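L-Ala-D/L-Glu Epimerase (Escherichia coli, PDB 1JPD) belongs to the enolase superfamily, pairing a mandelate racemase/muconate lactonizing enzyme-type N-terminal domain with a C-terminal domain of the TIM-barrel class. Local coordinates at residues A[157-160]-A[161-165]; A[187-190]-A[191-195]. All blocks are in the same frame, centred on the assembly; numbering follows the deposited sequence.

How the contacts relate
Contacts 1 and 2 each take in the end of a loop and the start of the helix it leads into, 160-170 and 189-198, in the enolase C-terminal domain-like region. Contact 1 comes first in the chain and closes before contact 2 opens; strand 175-179 runs between them. Their centres lie about 12 Å apart, on the same side of the chain's centre. The two helices belong to the outer layer of the barrel, beside the parallel strands 150-154, 175-179 and 203-205. The contacts also touch directly. Arg192 of contact 2 packs on Ile160 and probably hydrogen-bonds Asn157 of contact 1. The starts of neighbouring barrel helices are thus tied together side by side.

Contact 1. Residues A[157-160]-A[161-165]; sequences NHLI and SERMV
Arg163 and Met164 bond back through their backbone N-H groups to Leu159, the N-cap residue, and Ile160, the first residue of helix 160-170. Arg163 N bonds to Leu159 O at 3.2 Å. Met164 N makes a weak bond to Ile160 O at 3.3 Å. These bonds form the first turn of the helix.

The van der Waals packing of side chains centres on the arm of Arg163. Its CG stands beside the backbone N (chi1 -75°), and the chain is extended from CG to NE. This runs the arm back past the N-cap residue. Leu159 CB covers one face of the guanidinium, 4.0 Å from NE. On the barrel side of the arm, Ile130, Pro133 and Met136 also touch Arg163. Met164 has a bent chain that turns off to Leu196, Leu199 and Val201.

The polar end of Arg163 has its main partner just upstream. NH1 forms a salt bridge with Asp156, whose OD1 also takes the N-H of His158. NE gives a weak hydrogen bond to Gly131 O. NH1 is 3.0 Å from His158 O, but the angle is poor for a bond. The salt bridge to Asp156, in the loop after strand 150-154, probably offsets the charge of the largely buried Arg163, and this pairing ties the strand-to-helix connection to the first helical turn.

Contact 2. Residues A[187-190]-A[191-195]; sequences EGLA and ARCQL
Three successive backbone bonds join Gly188, Leu189 and Ala190 to Arg192, Cys193 and Gln194, each four residues on, and so start helix 189-198. Arg192 N meets Gly188 O at 3.2 Å. Cys193 N meets Leu189 O at 3.0 Å. Gln194 N meets Ala190 O at 2.8 Å. Gly188, the N-cap residue, has a positive phi (87°), a backbone shape that glycine adopts easily.

On the buried side, Leu189 CD1 packs on Cys193 SG at 4.0 Å. Leu189 CG is anti to the backbone N (chi1 174°), which lets the CD1 branch lie alongside the sulfur one turn on. Both residues also meet loops: Leu189 touches Leu216 and Phe219, and Cys193 touches Pro222. The side chain of Gln194 packs on Pro222 as well. This helix start belongs to a beta-alpha-beta unit, between strands 175-179 and 203-205 of the barrel.

Arg192 takes another side of the helix. Its CG stands beside the backbone N (chi1 -80°) and lies 3.5 Å from Gly188 O. From there the extended chain passes the N-cap carbonyl and leads toward the neighbouring helix 160-170, where Arg192 packs on Ile160. At its end, NH1 hydrogen-bonds Asn157 OD1, and the guanidinium makes a cation-pi contact with Trp184.

Contact 1. Residues A[157-160]-A[161-165]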
# COMPACT_ATOMS: atom_id res chain seq x y z
N ASN A 157 11.49 -16.79 8.76
CA ASN A 157 11.82 -17.23 10.09
C ASN A 157 13.26 -17.71 10.24
O ASN A 157 13.64 -18.22 11.29
CB ASN A 157 10.85 -18.34 10.48
CG ASN A 157 10.60 -18.39 11.96
OD1 ASN A 157 10.21 -17.38 12.56
ND2 ASN A 157 10.81 -19.55 12.56
N HIS A 158 14.08 -17.52 9.21
CA HIS A 158 15.45 -18.00 9.28
C HIS A 158 16.55 -16.94 9.35
O HIS A 158 16.38 -15.82 8.87
CB HIS A 158 15.72 -18.93 8.11
CG HIS A 158 14.80 -20.11 8.08
ND1 HIS A 158 14.92 -21.17 8.96
CD2 HIS A 158 13.71 -20.38 7.32
CE1 HIS A 158 13.94 -22.03 8.75
NE2 HIS A 158 13.19 -21.57 7.76
N LEU A 159 17.66 -17.34 9.95
CA LEU A 159 18.84 -16.50 10.10
C LEU A 159 18.55 -15.02 10.33
O LEU A 159 19.17 -14.16 9.71
CB LEU A 159 19.73 -16.65 8.86
CG LEU A 159 20.11 -18.08 8.49
CD1 LEU A 159 20.94 -18.08 7.22
CD2 LEU A 159 20.88 -18.73 9.62
N ILE A 160 17.61 -14.72 11.22
CA ILE A 160 17.27 -13.33 11.50
C ILE A 160 18.44 -12.49 11.99
O ILE A 160 18.60 -11.35 11.56
CB ILE A 160 16.13 -13.24 12.52
CG1 ILE A 160 14.87 -13.89 11.95
CG2 ILE A 160 15.86 -11.78 12.89
CD1 ILE A 160 14.54 -13.43 10.53
N SER A 161 19.26 -13.03 12.87
CA SER A 161 20.37 -12.24 13.39
C SER A 161 21.48 -11.96 12.38
O SER A 161 21.78 -10.80 12.12
CB SER A 161 20.96 -12.89 14.64
OG SER A 161 20.06 -12.78 15.73
N GLU A 162 22.07 -13.00 11.80
CA GLU A 162 23.15 -12.74 10.86
C GLU A 162 22.71 -11.88 9.68
O GLU A 162 23.42 -10.95 9.30
CB GLU A 162 23.80 -14.04 10.36
CG GLU A 162 25.15 -13.75 9.71
CD GLU A 162 25.99 -14.98 9.46
OE1 GLU A 162 25.58 -16.09 9.88
OE2 GLU A 162 27.07 -14.84 8.85
N ARG A 163 21.54 -12.16 9.10
CA ARG A 163 21.05 -11.37 7.98
C ARG A 163 21.01 -9.88 8.32
O ARG A 163 21.61 -9.06 7.62
CB ARG A 163 19.65 -11.84 7.54
CG ARG A 163 19.65 -13.14 6.76
CD ARG A 163 18.25 -13.70 6.54
NE ARG A 163 18.28 -14.83 5.61
CZ ARG A 163 17.25 -15.62 5.33
NH1 ARG A 163 16.07 -15.42 5.91
NH2 ARG A 163 17.40 -16.59 4.44
N MET A 164 20.30 -9.53 9.39
CA MET A 164 20.19 -8.13 9.80
C MET A 164 21.54 -7.53 10.18
O MET A 164 21.79 -6.35 9.92
CB MET A 164 19.20 -7.99 10.96
CG MET A 164 17.77 -8.25 10.55
SD MET A 164 17.34 -7.28 9.09
CE MET A 164 17.33 -5.58 9.75
N VAL A 165 22.41 -8.33 10.78
CA VAL A 165 23.72 -7.80 11.14
C VAL A 165 24.53 -7.49 9.88
O VAL A 165 25.04 -6.37 9.73
CB VAL A 165 24.49 -8.76 12.07
CG1 VAL A 165 25.98 -8.39 12.11
CG2 VAL A 165 23.92 -8.67 13.48

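Contact 2. Residues A[187-190]-A[191-195]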
# COMPACT_ATOMS: atom_id res chain seq x y z
N GLU A 187 6.96 -16.99 20.39
CA GLU A 187 8.17 -17.43 21.06
C GLU A 187 9.43 -16.74 20.53
O GLU A 187 9.85 -16.99 19.40
CB GLU A 187 8.32 -18.94 20.90
CG GLU A 187 9.68 -19.50 21.28
CD GLU A 187 9.70 -20.13 22.66
OE1 GLU A 187 9.48 -19.40 23.65
OE2 GLU A 187 9.95 -21.35 22.75
N GLY A 188 10.03 -15.87 21.35
CA GLY A 188 11.24 -15.19 20.95
C GLY A 188 11.03 -13.91 20.18
O GLY A 188 12.00 -13.27 19.75
N LEU A 189 9.78 -13.51 20.01
CA LEU A 189 9.48 -12.30 19.26
C LEU A 189 10.11 -11.05 19.89
O LEU A 189 10.58 -10.15 19.18
CB LEU A 189 7.97 -12.13 19.16
CG LEU A 189 7.53 -10.81 18.53
CD1 LEU A 189 8.06 -10.73 17.11
CD2 LEU A 189 6.02 -10.71 18.56
N ALA A 190 10.13 -11.00 21.22
CA ALA A 190 10.69 -9.86 21.94
C ALA A 190 12.20 -9.73 21.74
O ALA A 190 12.69 -8.66 21.39
CB ALA A 190 10.37 -9.98 23.42
N ALA A 191 12.93 -10.81 21.96
CA ALA A 191 14.37 -10.78 21.77
C ALA A 191 14.73 -10.32 20.34
O ALA A 191 15.72 -9.60 20.14
CB ALA A 191 14.94 -12.15 22.05
N ARG A 192 13.92 -10.75 19.37
CA ARG A 192 14.13 -10.40 17.97
C ARG A 192 13.92 -8.93 17.76
O ARG A 192 14.74 -8.28 17.13
CB ARG A 192 13.22 -11.17 17.02
CG ARG A 192 13.72 -12.55 16.75
CD ARG A 192 12.78 -13.28 15.81
NE ARG A 192 13.26 -14.61 15.46
CZ ARG A 192 12.70 -15.39 14.53
NH1 ARG A 192 11.64 -14.97 13.84
NH2 ARG A 192 13.22 -16.59 14.28
N CYS A 193 12.81 -8.41 18.28
CA CYS A 193 12.55 -6.98 18.13
C CYS A 193 13.71 -6.24 18.78
O CYS A 193 14.16 -5.22 18.28
CB CYS A 193 11.24 -6.57 18.80
SG CYS A 193 9.75 -7.27 18.05
N GLN A 194 14.22 -6.79 19.89
CA GLN A 194 15.32 -6.16 20.59
C GLN A 194 16.57 -6.08 19.73
O GLN A 194 17.30 -5.10 19.77
CB GLN A 194 15.64 -6.90 21.89
CG GLN A 194 16.49 -6.07 22.83
CD GLN A 194 15.85 -4.72 23.14
OE1 GLN A 194 14.76 -4.66 23.72
NE2 GLN A 194 16.51 -3.64 22.75
N LEU A 195 16.82 -7.13 18.94
CA LEU A 195 17.97 -7.13 18.04
C LEU A 195 17.78 -6.09 16.94
O LEU A 195 18.72 -5.39 16.58
CB LEU A 195 18.14 -8.50 17.39
CG LEU A 195 19.20 -8.47 16.30
CD1 LEU A 195 20.54 -8.06 16.91
CD2 LEU A 195 19.31 -9.83 15.63